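PDB 4HLN: starch synthase I from Hordeum vulgare, which belongs to the starch synthase family of glycosyltransferases, built from two Rossmann-like domains. Local coordinates for residues P441-I446 / T585-F590; I455-M460 / P521-P526; D516-P521 / G528-Y533; T539-H544 / D551-F556. One frame throughout, in Å; residues are numbered along the deposited sequence.

Contact 1: P441-I446 / T585-F590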
loop_
_atom_site.group_PDB
_atom_site.type_symbol
_atom_site.label_atom_id
_atom_site.label_comp_id
_atom_site.label_asym_id
_atom_site.label_seq_id
_atom_site.Cartn_x
_atom_site.Cartn_y
_atom_site.Cartn_z
ATOM N N PRO A 441 -25.907 15.984 8.422
ATOM C CA PRO A 441 -24.751 15.130 8.124
ATOM C C PRO A 441 -23.605 15.945 7.545
ATOM O O PRO A 441 -23.786 16.636 6.539
ATOM C CB PRO A 441 -25.283 14.183 7.045
ATOM C CG PRO A 441 -26.769 14.279 7.134
ATOM C CD PRO A 441 -27.047 15.677 7.545
ATOM N N LEU A 442 -22.440 15.866 8.176
ATOM C CA LEU A 442 -21.269 16.582 7.702
ATOM C C LEU A 442 -20.262 15.602 7.119
ATOM O O LEU A 442 -19.856 14.641 7.774
ATOM C CB LEU A 442 -20.649 17.395 8.832
ATOM C CG LEU A 442 -19.312 18.080 8.536
ATOM C CD1 LEU A 442 -19.331 18.836 7.219
ATOM C CD2 LEU A 442 -18.946 19.011 9.678
ATOM N N ILE A 443 -19.869 15.852 5.877
ATOM C CA ILE A 443 -19.059 14.917 5.119
ATOM C C ILE A 443 -17.753 15.540 4.681
ATOM O O ILE A 443 -17.724 16.687 4.220
ATOM C CB ILE A 443 -19.798 14.465 3.875
ATOM C CG1 ILE A 443 -21.045 13.690 4.278
ATOM C CG2 ILE A 443 -18.904 13.596 3.019
ATOM C CD1 ILE A 443 -22.049 13.571 3.176
ATOM N N GLY A 444 -16.675 14.767 4.818
ATOM C CA GLY A 444 -15.340 15.237 4.501
ATOM C C GLY A 444 -14.663 14.451 3.388
ATOM O O GLY A 444 -14.841 13.230 3.250
ATOM N N PHE A 445 -13.897 15.171 2.576
ATOM C CA PHE A 445 -12.907 14.554 1.715
ATOM C C PHE A 445 -11.566 15.205 2.017
ATOM O O PHE A 445 -11.498 16.401 2.262
ATOM C CB PHE A 445 -13.248 14.745 0.237
ATOM C CG PHE A 445 -12.088 14.472 -0.675
ATOM C CD1 PHE A 445 -11.140 15.459 -0.927
ATOM C CD2 PHE A 445 -11.918 13.222 -1.251
ATOM C CE1 PHE A 445 -10.055 15.210 -1.749
ATOM C CE2 PHE A 445 -10.832 12.965 -2.075
ATOM C CZ PHE A 445 -9.901 13.958 -2.322
ATOM N N ILE A 446 -10.496 14.424 1.991
ATOM C CA ILE A 446 -9.172 14.967 2.260
ATOM C C ILE A 446 -8.099 14.321 1.396
ATOM O O ILE A 446 -7.969 13.098 1.361
ATOM C CB ILE A 446 -8.758 14.753 3.726
ATOM C CG1 ILE A 446 -9.783 15.366 4.684
ATOM C CG2 ILE A 446 -7.368 15.324 3.971
ATOM C CD1 ILE A 446 -9.350 15.294 6.168
ATOM N N THR A 585 -27.295 5.826 1.637
ATOM C CA THR A 585 -27.498 4.743 2.582
ATOM C C THR A 585 -26.925 5.105 3.953
ATOM O O THR A 585 -27.555 4.873 4.986
ATOM C CB THR A 585 -26.864 3.456 2.071
ATOM O OG1 THR A 585 -27.434 3.127 0.798
ATOM C CG2 THR A 585 -27.089 2.313 3.056
ATOM N N ALA A 586 -25.731 5.685 3.961
ATOM C CA ALA A 586 -25.083 6.023 5.220
ATOM C C ALA A 586 -25.807 7.190 5.885
ATOM O O ALA A 586 -26.052 7.177 7.089
ATOM C CB ALA A 586 -23.607 6.347 5.002
ATOM N N ILE A 587 -26.154 8.193 5.089
ATOM C CA ILE A 587 -26.863 9.361 5.590
ATOM C C ILE A 587 -28.166 8.996 6.290
ATOM O O ILE A 587 -28.476 9.533 7.355
ATOM C CB ILE A 587 -27.161 10.353 4.464
ATOM C CG1 ILE A 587 -25.865 11.026 4.010
ATOM C CG2 ILE A 587 -28.141 11.397 4.940
ATOM C CD1 ILE A 587 -26.064 12.080 2.947
ATOM N N SER A 588 -28.926 8.087 5.689
ATOM C CA SER A 588 -30.173 7.620 6.282
ATOM C C SER A 588 -29.911 7.022 7.651
ATOM O O SER A 588 -30.506 7.428 8.646
ATOM C CB SER A 588 -30.824 6.574 5.385
ATOM O OG SER A 588 -31.174 7.147 4.138
ATOM N N THR A 589 -29.010 6.051 7.689
ATOM C CA THR A 589 -28.591 5.437 8.937
ATOM C C THR A 589 -28.205 6.477 9.991
ATOM O O THR A 589 -28.501 6.320 11.176
ATOM C CB THR A 589 -27.392 4.543 8.678
ATOM O OG1 THR A 589 -27.661 3.720 7.533
ATOM C CG2 THR A 589 -27.086 3.678 9.901
ATOM N N PHE A 590 -27.543 7.541 9.551
ATOM C CA PHE A 590 -27.079 8.577 10.456
ATOM C C PHE A 590 -28.253 9.301 11.099
ATOM O O PHE A 590 -28.237 9.577 12.300
ATOM C CB PHE A 590 -26.177 9.576 9.725
ATOM C CG PHE A 590 -25.867 10.814 10.527
ATOM C CD1 PHE A 590 -24.997 10.761 11.615
ATOM C CD2 PHE A 590 -26.444 12.031 10.201
ATOM C CE1 PHE A 590 -24.714 11.902 12.360
ATOM C CE2 PHE A 590 -26.163 13.168 10.939
ATOM C CZ PHE A 590 -25.301 13.103 12.022
#
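P441 meets I587 and F590 just ahead of strand 442-446, its ring directed at helix 576-592. Followed outward, the proline touches F590 almost from its root: CA lies 3.7 Å from CE2 of the phenyl ring, approached obliquely. The next atom, CB, sits 4.0 Å from F590 CD2. At the tip, CG divides its contacts between two residues one helical turn apart, with F590 CD2 at 3.8 Å and the branch methyl CG2 of I587 at 3.9 Å. F590 reaches the proline because its CG is anti to the backbone N (chi1 169°), which carries the ring from the helix toward the start of the strand. I587 turns its longer branch to I443, where the two CD1 methyls meet loosely at 4.3 Å. The contact is wholly apolar and all four residues are buried. Beyond it, V470, in the loop leading into strand 471-476, touches both P441 and I587. F590 also takes a cation-pi contact from K594. Helix 576-592 packs on the start of the parallel strand 442-446 and, through the edge-to-face pair of F590 and W597, on helix 594-606; T585 and T589 touch W569 of strand 569-571.

Contact 2: I455-M460 / P521-P526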
loop_
_atom_site.group_PDB
_atom_site.type_symbol
_atom_site.label_atom_id
_atom_site.label_comp_id
_atom_site.label_asym_id
_atom_site.label_seq_id
_atom_site.Cartn_x
_atom_site.Cartn_y
_atom_site.Cartn_z
ATOM N N ILE A 455 -11.144 12.314 -7.513
ATOM C CA ILE A 455 -11.540 13.703 -7.706
ATOM C C ILE A 455 -12.730 13.918 -8.648
ATOM O O ILE A 455 -13.693 14.590 -8.283
ATOM C CB ILE A 455 -10.328 14.526 -8.187
ATOM C CG1 ILE A 455 -9.441 14.857 -6.996
ATOM C CG2 ILE A 455 -10.758 15.783 -8.843
ATOM C CD1 ILE A 455 -10.212 14.932 -5.700
ATOM N N ASP A 456 -12.665 13.348 -9.851
ATOM C CA ASP A 456 -13.692 13.575 -10.874
ATOM C C ASP A 456 -15.068 13.011 -10.522
ATOM O O ASP A 456 -16.079 13.561 -10.942
ATOM C CB ASP A 456 -13.244 13.045 -12.238
ATOM C CG ASP A 456 -12.908 11.558 -12.209
ATOM O OD1 ASP A 456 -12.114 11.136 -11.333
ATOM O OD2 ASP A 456 -13.441 10.809 -13.063
ATOM N N LEU A 457 -15.108 11.912 -9.773
ATOM C CA LEU A 457 -16.374 11.370 -9.281
ATOM C C LEU A 457 -17.107 12.399 -8.435
ATOM O O LEU A 457 -18.298 12.641 -8.611
ATOM C CB LEU A 457 -16.136 10.139 -8.415
ATOM C CG LEU A 457 -16.133 8.756 -9.067
ATOM C CD1 LEU A 457 -17.492 8.443 -9.678
ATOM C CD2 LEU A 457 -15.010 8.627 -10.097
ATOM N N ILE A 458 -16.387 12.985 -7.490
ATOM C CA ILE A 458 -16.962 13.977 -6.601
ATOM C C ILE A 458 -17.489 15.161 -7.400
ATOM O O ILE A 458 -18.588 15.643 -7.149
ATOM C CB ILE A 458 -15.933 14.428 -5.563
ATOM C CG1 ILE A 458 -15.748 13.327 -4.505
ATOM C CG2 ILE A 458 -16.342 15.761 -4.941
ATOM C CD1 ILE A 458 -14.632 13.606 -3.491
ATOM N N LYS A 459 -16.709 15.604 -8.382
ATOM C CA LYS A 459 -17.114 16.674 -9.293
ATOM C C LYS A 459 -18.484 16.400 -9.939
ATOM O O LYS A 459 -19.273 17.318 -10.165
ATOM C CB LYS A 459 -16.038 16.858 -10.368
ATOM C CG LYS A 459 -16.174 18.100 -11.234
ATOM C CD LYS A 459 -14.899 18.308 -12.054
ATOM C CE LYS A 459 -14.854 19.683 -12.713
ATOM N NZ LYS A 459 -13.466 20.059 -13.138
ATOM N N MET A 460 -18.767 15.132 -10.220
ATOM C CA MET A 460 -19.993 14.759 -10.925
ATOM C C MET A 460 -21.159 14.517 -9.975
ATOM O O MET A 460 -22.314 14.756 -10.327
ATOM C CB MET A 460 -19.776 13.508 -11.793
ATOM C CG MET A 460 -18.542 13.537 -12.701
ATOM S SD MET A 460 -18.444 14.916 -13.872
ATOM C CE MET A 460 -16.814 14.663 -14.587
ATOM N N PRO A 521 -13.111 8.039 -2.436
ATOM C CA PRO A 521 -13.382 7.434 -3.749
ATOM C C PRO A 521 -12.105 7.102 -4.547
ATOM O O PRO A 521 -12.050 7.333 -5.751
ATOM C CB PRO A 521 -14.197 8.519 -4.460
ATOM C CG PRO A 521 -13.692 9.800 -3.868
ATOM C CD PRO A 521 -13.320 9.498 -2.429
ATOM N N SER A 522 -11.094 6.564 -3.870
ATOM C CA SER A 522 -9.826 6.215 -4.505
ATOM C C SER A 522 -9.991 5.053 -5.464
ATOM O O SER A 522 -10.751 4.124 -5.190
ATOM C CB SER A 522 -8.791 5.841 -3.449
ATOM O OG SER A 522 -8.364 6.969 -2.709
ATOM N N ARG A 523 -9.254 5.107 -6.574
ATOM C CA ARG A 523 -9.366 4.136 -7.665
ATOM C C ARG A 523 -8.649 2.821 -7.423
ATOM O O ARG A 523 -9.090 1.773 -7.881
ATOM C CB ARG A 523 -8.792 4.723 -8.944
ATOM C CG ARG A 523 -9.345 6.046 -9.281
ATOM C CD ARG A 523 -8.925 6.469 -10.660
ATOM N NE ARG A 523 -9.826 7.519 -11.103
ATOM C CZ ARG A 523 -10.963 7.278 -11.736
ATOM N NH1 ARG A 523 -11.302 6.020 -12.017
ATOM N NH2 ARG A 523 -11.742 8.286 -12.096
ATOM N N PHE A 524 -7.523 2.883 -6.731
ATOM C CA PHE A 524 -6.669 1.722 -6.584
ATOM C C PHE A 524 -5.599 2.050 -5.547
ATOM O O PHE A 524 -4.447 2.303 -5.885
ATOM C CB PHE A 524 -6.039 1.393 -7.938
ATOM C CG PHE A 524 -5.783 -0.071 -8.148
ATOM C CD1 PHE A 524 -4.537 -0.517 -8.582
ATOM C CD2 PHE A 524 -6.782 -1.001 -7.903
ATOM C CE1 PHE A 524 -4.299 -1.856 -8.769
ATOM C CE2 PHE A 524 -6.548 -2.340 -8.090
ATOM C CZ PHE A 524 -5.307 -2.772 -8.523
ATOM N N GLU A 525 -5.992 2.064 -4.281
ATOM C CA GLU A 525 -5.130 2.608 -3.236
ATOM C C GLU A 525 -4.388 1.539 -2.443
ATOM O O GLU A 525 -4.996 0.785 -1.686
ATOM C CB GLU A 525 -5.925 3.514 -2.287
ATOM C CG GLU A 525 -5.049 4.259 -1.296
ATOM C CD GLU A 525 -4.133 5.285 -1.957
ATOM O OE1 GLU A 525 -2.887 5.130 -1.869
ATOM O OE2 GLU A 525 -4.666 6.252 -2.550
ATOM N N PRO A 526 -3.059 1.487 -2.608
ATOM C CA PRO A 526 -2.217 0.540 -1.878
ATOM C C PRO A 526 -1.939 1.073 -0.474
ATOM O O PRO A 526 -1.593 0.315 0.429
ATOM C CB PRO A 526 -0.934 0.526 -2.707
ATOM C CG PRO A 526 -0.831 1.907 -3.221
ATOM C CD PRO A 526 -2.253 2.401 -3.433
#
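P521 and R523, two residues apart in the loop after strand 517-520, meet the first turn of helix 455-466 in different ways. The proline, which buries the larger area, makes an apolar contact: its CG lies 3.9 Å from CD1 of I458, and the two side chains cross at about a right angle. CG1 of I458 is almost as near to the same ring atom, at 4.1 Å. The ring also touches F445 of strand 442-446 and M579 of helix 576-592. Strand 442-446 and helix 455-466 are successive elements of the parallel alpha/beta domain, so this contact brings the loop at the C-terminal end of one strand against the helix that follows its neighbour in the sheet. R523 reaches the helix with a chain extended from CG to NE. Its NH2 forms a salt bridge with D456, donating to the syn lone pair of OD1 at 3.0 Å with an N-H...O angle of 146°. Carboxylate and guanidinium are nearly coplanar, 23° apart, and OD2 is also close to NH2, at 3.2 Å. L457, third in buried area, brings its CD2 methyl obliquely to the same nitrogen, 3.8 Å from NH2. Y451 probably helps fix the rotation of the guanidinium group: its backbone O accepts a hydrogen bond from NE and its ring makes a cation-pi contact with R523.

Contact 3: D516-P521 / G528-Y533; sequences DILLMP and GLNQLY
M520, whose side chain leans on N530 and Q531, is anchored in the sheet by a probable hydrogen bond of 2.8 Å between its N and O of V542 in the adjacent strand. From there the thioether reaches toward helix 529-536. Its CG packs 3.7 Å from CB of N530, and SD passes the same carbon at 3.9 Å. Bends at chi2 (83°) and chi3 (57°) then turn the terminal methyl toward the next residue of the helix, where CE comes to 3.7 Å from N of Q531 and 3.8 Å from its CG. Q531 starts out pointing away from the strand and is itself bent at chi2, which leaves its OE1 near the same methyl. L518, two residues earlier on the same side of the strand, crosses N530 at about a right angle and sets CD2 3.9 Å from O of N530. CB of N530 faces the notch between the two side chains, 4.1 Å from L518 CD2. The connection between strand and helix carries C527, joined by a disulfide to C147. Strand 517-520 and helix 529-533 run antiparallel, their axes 9.0 Å apart at 171°. This is the first half of a beta-alpha-beta crossover, in which helix 529-536 packs on the sheet before the chain returns as the parallel strand 540-544.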
loop_
_atom_site.group_PDB
_atom_site.type_symbol
_atom_site.label_atom_id
_atom_site.label_comp_id
_atom_site.label_asym_id
_atom_site.label_seq_id
_atom_site.Cartn_x
_atom_site.Cartn_y
_atom_site.Cartn_z
ATOM N N ASP A 516 -18.892 13.536 10.205
ATOM C CA ASP A 516 -19.598 12.322 10.581
ATOM C C ASP A 516 -19.182 11.202 9.649
ATOM O O ASP A 516 -19.038 10.049 10.067
ATOM C CB ASP A 516 -21.109 12.548 10.515
ATOM C CG ASP A 516 -21.563 13.688 11.420
ATOM O OD1 ASP A 516 -21.271 13.641 12.641
ATOM O OD2 ASP A 516 -22.186 14.645 10.902
ATOM N N ILE A 517 -18.972 11.574 8.388
ATOM C CA ILE A 517 -18.578 10.648 7.337
ATOM C C ILE A 517 -17.355 11.173 6.613
ATOM O O ILE A 517 -17.220 12.375 6.398
ATOM C CB ILE A 517 -19.694 10.505 6.296
ATOM C CG1 ILE A 517 -20.965 9.987 6.963
ATOM C CG2 ILE A 517 -19.254 9.617 5.112
ATOM C CD1 ILE A 517 -22.146 10.023 6.051
ATOM N N LEU A 518 -16.460 10.267 6.240
ATOM C CA LEU A 518 -15.316 10.638 5.431
ATOM C C LEU A 518 -15.387 9.838 4.161
ATOM O O LEU A 518 -15.679 8.643 4.184
ATOM C CB LEU A 518 -14.024 10.348 6.170
ATOM C CG LEU A 518 -12.834 11.187 5.718
ATOM C CD1 LEU A 518 -12.933 12.589 6.292
ATOM C CD2 LEU A 518 -11.537 10.526 6.163
ATOM N N LEU A 519 -15.137 10.501 3.044
ATOM C CA LEU A 519 -15.339 9.888 1.733
ATOM C C LEU A 519 -14.014 9.641 0.998
ATOM O O LEU A 519 -13.247 10.574 0.740
ATOM C CB LEU A 519 -16.256 10.782 0.902
ATOM C CG LEU A 519 -16.521 10.378 -0.541
ATOM C CD1 LEU A 519 -17.148 8.994 -0.569
ATOM C CD2 LEU A 519 -17.422 11.415 -1.204
ATOM N N MET A 520 -13.745 8.380 0.669
ATOM C CA MET A 520 -12.539 8.030 -0.070
ATOM C C MET A 520 -12.893 7.289 -1.353
ATOM O O MET A 520 -12.982 6.061 -1.374
ATOM C CB MET A 520 -11.590 7.182 0.787
ATOM C CG MET A 520 -10.969 7.902 1.985
ATOM S SD MET A 520 -12.010 7.976 3.470
ATOM C CE MET A 520 -12.319 6.234 3.749
ATOM N N PRO A 521 -13.111 8.039 -2.436
ATOM C CA PRO A 521 -13.382 7.434 -3.749
ATOM C C PRO A 521 -12.105 7.102 -4.547
ATOM O O PRO A 521 -12.050 7.333 -5.751
ATOM C CB PRO A 521 -14.197 8.519 -4.460
ATOM C CG PRO A 521 -13.692 9.800 -3.868
ATOM C CD PRO A 521 -13.320 9.498 -2.429
ATOM N N GLY A 528 -4.096 3.083 1.813
ATOM C CA GLY A 528 -5.332 3.714 2.247
ATOM C C GLY A 528 -5.350 4.045 3.730
ATOM O O GLY A 528 -5.841 3.266 4.547
ATOM N N LEU A 529 -4.820 5.207 4.088
ATOM C CA LEU A 529 -4.727 5.561 5.491
ATOM C C LEU A 529 -5.944 6.319 5.965
ATOM O O LEU A 529 -6.270 6.291 7.153
ATOM C CB LEU A 529 -3.446 6.340 5.775
ATOM C CG LEU A 529 -2.191 5.477 5.584
ATOM C CD1 LEU A 529 -0.924 6.179 6.038
ATOM C CD2 LEU A 529 -2.347 4.168 6.326
ATOM N N ASN A 530 -6.631 6.990 5.050
ATOM C CA ASN A 530 -7.764 7.801 5.478
ATOM C C ASN A 530 -8.859 6.986 6.182
ATOM O O ASN A 530 -9.414 7.447 7.181
ATOM C CB ASN A 530 -8.296 8.693 4.345
ATOM C CG ASN A 530 -7.405 9.911 4.097
ATOM O OD1 ASN A 530 -6.225 9.907 4.448
ATOM N ND2 ASN A 530 -7.968 10.959 3.498
ATOM N N GLN A 531 -9.141 5.778 5.682
ATOM C CA GLN A 531 -9.981 4.792 6.391
ATOM C C GLN A 531 -9.639 4.690 7.871
ATOM O O GLN A 531 -10.498 4.818 8.747
ATOM C CB GLN A 531 -9.748 3.380 5.848
ATOM C CG GLN A 531 -10.244 3.127 4.479
ATOM C CD GLN A 531 -9.184 3.348 3.442
ATOM O OE1 GLN A 531 -8.628 4.447 3.309
ATOM N NE2 GLN A 531 -8.895 2.301 2.687
ATOM N N LEU A 532 -8.366 4.412 8.130
ATOM C CA LEU A 532 -7.892 4.112 9.468
ATOM C C LEU A 532 -8.062 5.319 10.383
ATOM O O LEU A 532 -8.559 5.188 11.510
ATOM C CB LEU A 532 -6.431 3.656 9.414
ATOM C CG LEU A 532 -6.123 2.660 8.287
ATOM C CD1 LEU A 532 -4.756 2.025 8.471
ATOM C CD2 LEU A 532 -7.193 1.574 8.229
ATOM N N TYR A 533 -7.657 6.491 9.895
ATOM C CA TYR A 533 -7.850 7.724 10.648
ATOM C C TYR A 533 -9.329 7.938 10.953
ATOM O O TYR A 533 -9.712 8.231 12.094
ATOM C CB TYR A 533 -7.324 8.914 9.863
ATOM C CG TYR A 533 -5.856 8.851 9.524
ATOM C CD1 TYR A 533 -4.934 8.323 10.414
ATOM C CD2 TYR A 533 -5.392 9.329 8.307
ATOM C CE1 TYR A 533 -3.585 8.276 10.096
ATOM C CE2 TYR A 533 -4.055 9.293 7.982
ATOM C CZ TYR A 533 -3.158 8.762 8.876
ATOM O OH TYR A 533 -1.829 8.732 8.543
#

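Contact 4: T539-H544 / D551-F556; sequences TVPVVH and DTVETF. With GLC (alpha-D-glucopyranose), chain B; GLC (alpha-D-glucopyranose), chain C.
Apolar packing joins P541 and V543 of strand 540-544 to V553, a single valine from the loop that follows. The CG2 methyl of V553 is shared, lying 3.9 Å from CG of P541 and also 3.9 Å from CG1 of V543. The valine side chains lie alongside each other, pointing opposite ways. CG1 of V543 stands between its backbone N and carbonyl carbon (chi1 56°), facing the loop, and also touches CB of V553 at 3.9 Å. Q531 of helix 529-536 packs against V553 as well. Strand 540-544 belongs to the parallel sheet of a Rossmann-like domain, bonded along one side to strand 517-520. After it, the loop lies over the face of the sheet that helix 529-536 packs against, and leads toward strand 569-571, where T555 OG1 is hydrogen-bonded to A570 N. Within 551-556, the sugar contacts are made at F556. This glycan-pocket residue extends its ring with CG anti to the backbone N (chi1 -177°) and presents an edge to the glucose of chain B, whose O3 lies in the ring plane; O2 of the same sugar approaches obliquely. The ring also packs on L600 and R603 of helix 594-606. One polar bond at the end of the strand joins H544 ND1 to S522 O.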
loop_
_atom_site.group_PDB
_atom_site.type_symbol
_atom_site.label_atom_id
_atom_site.label_comp_id
_atom_site.label_asym_id
_atom_site.label_seq_id
_atom_site.Cartn_x
_atom_site.Cartn_y
_atom_site.Cartn_z
ATOM N N THR A 539 -15.188 8.461 12.794
ATOM C CA THR A 539 -15.743 9.012 11.578
ATOM C C THR A 539 -15.943 7.867 10.609
ATOM O O THR A 539 -14.999 7.155 10.271
ATOM C CB THR A 539 -14.828 10.077 10.986
ATOM O OG1 THR A 539 -14.607 11.092 11.973
ATOM C CG2 THR A 539 -15.450 10.699 9.730
ATOM N N VAL A 540 -17.186 7.676 10.189
ATOM C CA VAL A 540 -17.538 6.521 9.388
ATOM C C VAL A 540 -17.091 6.714 7.954
ATOM O O VAL A 540 -17.449 7.690 7.301
ATOM C CB VAL A 540 -19.039 6.214 9.446
ATOM C CG1 VAL A 540 -19.377 5.108 8.479
ATOM C CG2 VAL A 540 -19.433 5.803 10.844
ATOM N N PRO A 541 -16.274 5.785 7.469
ATOM C CA PRO A 541 -15.737 5.911 6.122
ATOM C C PRO A 541 -16.672 5.340 5.071
ATOM O O PRO A 541 -17.333 4.325 5.297
ATOM C CB PRO A 541 -14.450 5.084 6.197
ATOM C CG PRO A 541 -14.728 4.041 7.218
ATOM C CD PRO A 541 -15.599 4.728 8.243
ATOM N N VAL A 542 -16.728 6.021 3.932
ATOM C CA VAL A 542 -17.357 5.501 2.727
ATOM C C VAL A 542 -16.299 5.458 1.621
ATOM O O VAL A 542 -15.778 6.486 1.189
ATOM C CB VAL A 542 -18.538 6.379 2.287
ATOM C CG1 VAL A 542 -18.943 6.059 0.846
ATOM C CG2 VAL A 542 -19.701 6.218 3.248
ATOM N N VAL A 543 -15.988 4.259 1.161
ATOM C CA VAL A 543 -14.816 4.058 0.335
ATOM C C VAL A 543 -15.086 3.138 -0.860
ATOM O O VAL A 543 -15.927 2.238 -0.789
ATOM C CB VAL A 543 -13.679 3.488 1.204
ATOM C CG1 VAL A 543 -14.136 2.208 1.885
ATOM C CG2 VAL A 543 -12.432 3.251 0.376
ATOM N N HIS A 544 -14.384 3.380 -1.966
ATOM C CA HIS A 544 -14.443 2.472 -3.111
ATOM C C HIS A 544 -13.788 1.137 -2.798
ATOM O O HIS A 544 -12.632 1.097 -2.361
ATOM C CB HIS A 544 -13.744 3.060 -4.331
ATOM C CG HIS A 544 -13.556 2.064 -5.434
ATOM N ND1 HIS A 544 -12.538 2.152 -6.359
ATOM C CD2 HIS A 544 -14.259 0.953 -5.755
ATOM C CE1 HIS A 544 -12.625 1.142 -7.207
ATOM N NE2 HIS A 544 -13.659 0.395 -6.859
ATOM N N ASP A 551 -11.781 -7.379 4.580
ATOM C CA ASP A 551 -11.432 -6.092 3.989
ATOM C C ASP A 551 -11.190 -5.006 5.047
ATOM O O ASP A 551 -11.679 -5.094 6.187
ATOM C CB ASP A 551 -12.467 -5.668 2.939
ATOM C CG ASP A 551 -12.395 -6.523 1.660
ATOM O OD1 ASP A 551 -11.275 -6.919 1.263
ATOM O OD2 ASP A 551 -13.460 -6.803 1.054
ATOM N N THR A 552 -10.410 -3.994 4.670
ATOM C CA THR A 552 -10.014 -2.934 5.600
ATOM C C THR A 552 -11.215 -2.137 6.128
ATOM O O THR A 552 -11.236 -1.730 7.296
ATOM C CB THR A 552 -8.941 -2.006 4.984
ATOM O OG1 THR A 552 -9.409 -0.655 4.985
ATOM C CG2 THR A 552 -8.620 -2.432 3.560
ATOM N N VAL A 553 -12.207 -1.921 5.266
ATOM C CA VAL A 553 -13.526 -1.459 5.700
ATOM C C VAL A 553 -14.580 -2.529 5.412
ATOM O O VAL A 553 -14.885 -2.821 4.254
ATOM C CB VAL A 553 -13.947 -0.146 5.007
ATOM C CG1 VAL A 553 -15.404 0.186 5.316
ATOM C CG2 VAL A 553 -13.029 0.991 5.414
ATOM N N GLU A 554 -15.121 -3.116 6.473
ATOM C CA GLU A 554 -16.182 -4.108 6.355
ATOM C C GLU A 554 -17.541 -3.402 6.228
ATOM O O GLU A 554 -17.943 -2.642 7.116
ATOM C CB GLU A 554 -16.145 -5.035 7.573
ATOM C CG GLU A 554 -17.134 -6.184 7.540
ATOM C CD GLU A 554 -17.182 -6.946 8.859
ATOM O OE1 GLU A 554 -18.211 -7.604 9.130
ATOM O OE2 GLU A 554 -16.192 -6.884 9.624
ATOM N N THR A 555 -18.240 -3.628 5.120
ATOM C CA THR A 555 -19.507 -2.936 4.894
ATOM C C THR A 555 -20.527 -3.236 5.993
ATOM O O THR A 555 -20.587 -4.348 6.516
ATOM C CB THR A 555 -20.119 -3.264 3.521
ATOM O OG1 THR A 555 -19.217 -2.864 2.484
ATOM C CG2 THR A 555 -21.436 -2.520 3.337
ATOM N N PHE A 556 -21.327 -2.230 6.335
ATOM C CA PHE A 556 -22.325 -2.346 7.391
ATOM C C PHE A 556 -23.388 -3.383 7.094
ATOM O O PHE A 556 -23.952 -3.424 5.998
ATOM C CB PHE A 556 -23.018 -1.010 7.614
ATOM C CG PHE A 556 -24.001 -1.030 8.737
ATOM C CD1 PHE A 556 -25.271 -0.513 8.576
ATOM C CD2 PHE A 556 -23.652 -1.573 9.967
ATOM C CE1 PHE A 556 -26.184 -0.527 9.632
ATOM C CE2 PHE A 556 -24.558 -1.589 11.027
ATOM C CZ PHE A 556 -25.827 -1.067 10.856
HETATM C C1 GLC B . -29.053 -1.137 4.943
HETATM C C2 GLC B . -28.382 -0.538 6.200
HETATM C C3 GLC B . -29.131 -0.613 7.550
HETATM C C4 GLC B . -30.653 -0.580 7.487
HETATM C C5 GLC B . -31.159 -1.178 6.172
HETATM C C6 GLC B . -32.620 -0.785 5.969
HETATM O O2 GLC B . -27.081 -1.056 6.357
HETATM O O3 GLC B . -28.765 0.513 8.319
HETATM O O4 GLC B . -31.224 -1.241 8.627
HETATM O O5 GLC B . -30.422 -0.753 5.027
HETATM O O6 GLC B . -32.687 0.357 5.147
HETATM C C1 GLC C . -25.819 -5.139 3.267
HETATM C C2 GLC C . -26.964 -5.776 4.029
HETATM C C3 GLC C . -28.097 -4.772 4.289
HETATM C C4 GLC C . -27.689 -3.335 4.671
HETATM C C5 GLC C . -26.492 -2.942 3.799
HETATM C C6 GLC C . -25.827 -1.642 4.213
HETATM O O2 GLC C . -27.436 -6.869 3.266
HETATM O O3 GLC C . -28.913 -5.302 5.307
HETATM O O4 GLC C . -28.875 -2.541 4.505
HETATM O O5 GLC C . -25.489 -3.931 3.902
HETATM O O6 GLC C . -25.633 -0.848 3.069
#

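In the fold
All four contacts belong to one parallel alpha/beta domain, and they touch one another. Contacts 1, 3 and 4 reach the sheet through three neighbouring strands, 442-446, 517-520 and 540-544. Contacts 1 and 4 are buried and purely apolar; in contact 3, only partly buried, L518 and M520 pack on the aliphatic parts and backbone of N530 and Q531. Contact 2 alone adds a salt bridge, through the partly exposed D456 and R523, to a buried hydrophobic part. F445, which takes no part in contact 1 itself, packs on I455 and I458 of contact 2. P521 ends the strand segment of contact 3 and opens the loop of contact 2. Contacts 1 and 4 both include glycan-pocket residues, but T585, T589 and F556 themselves take no part in the packing between the segments.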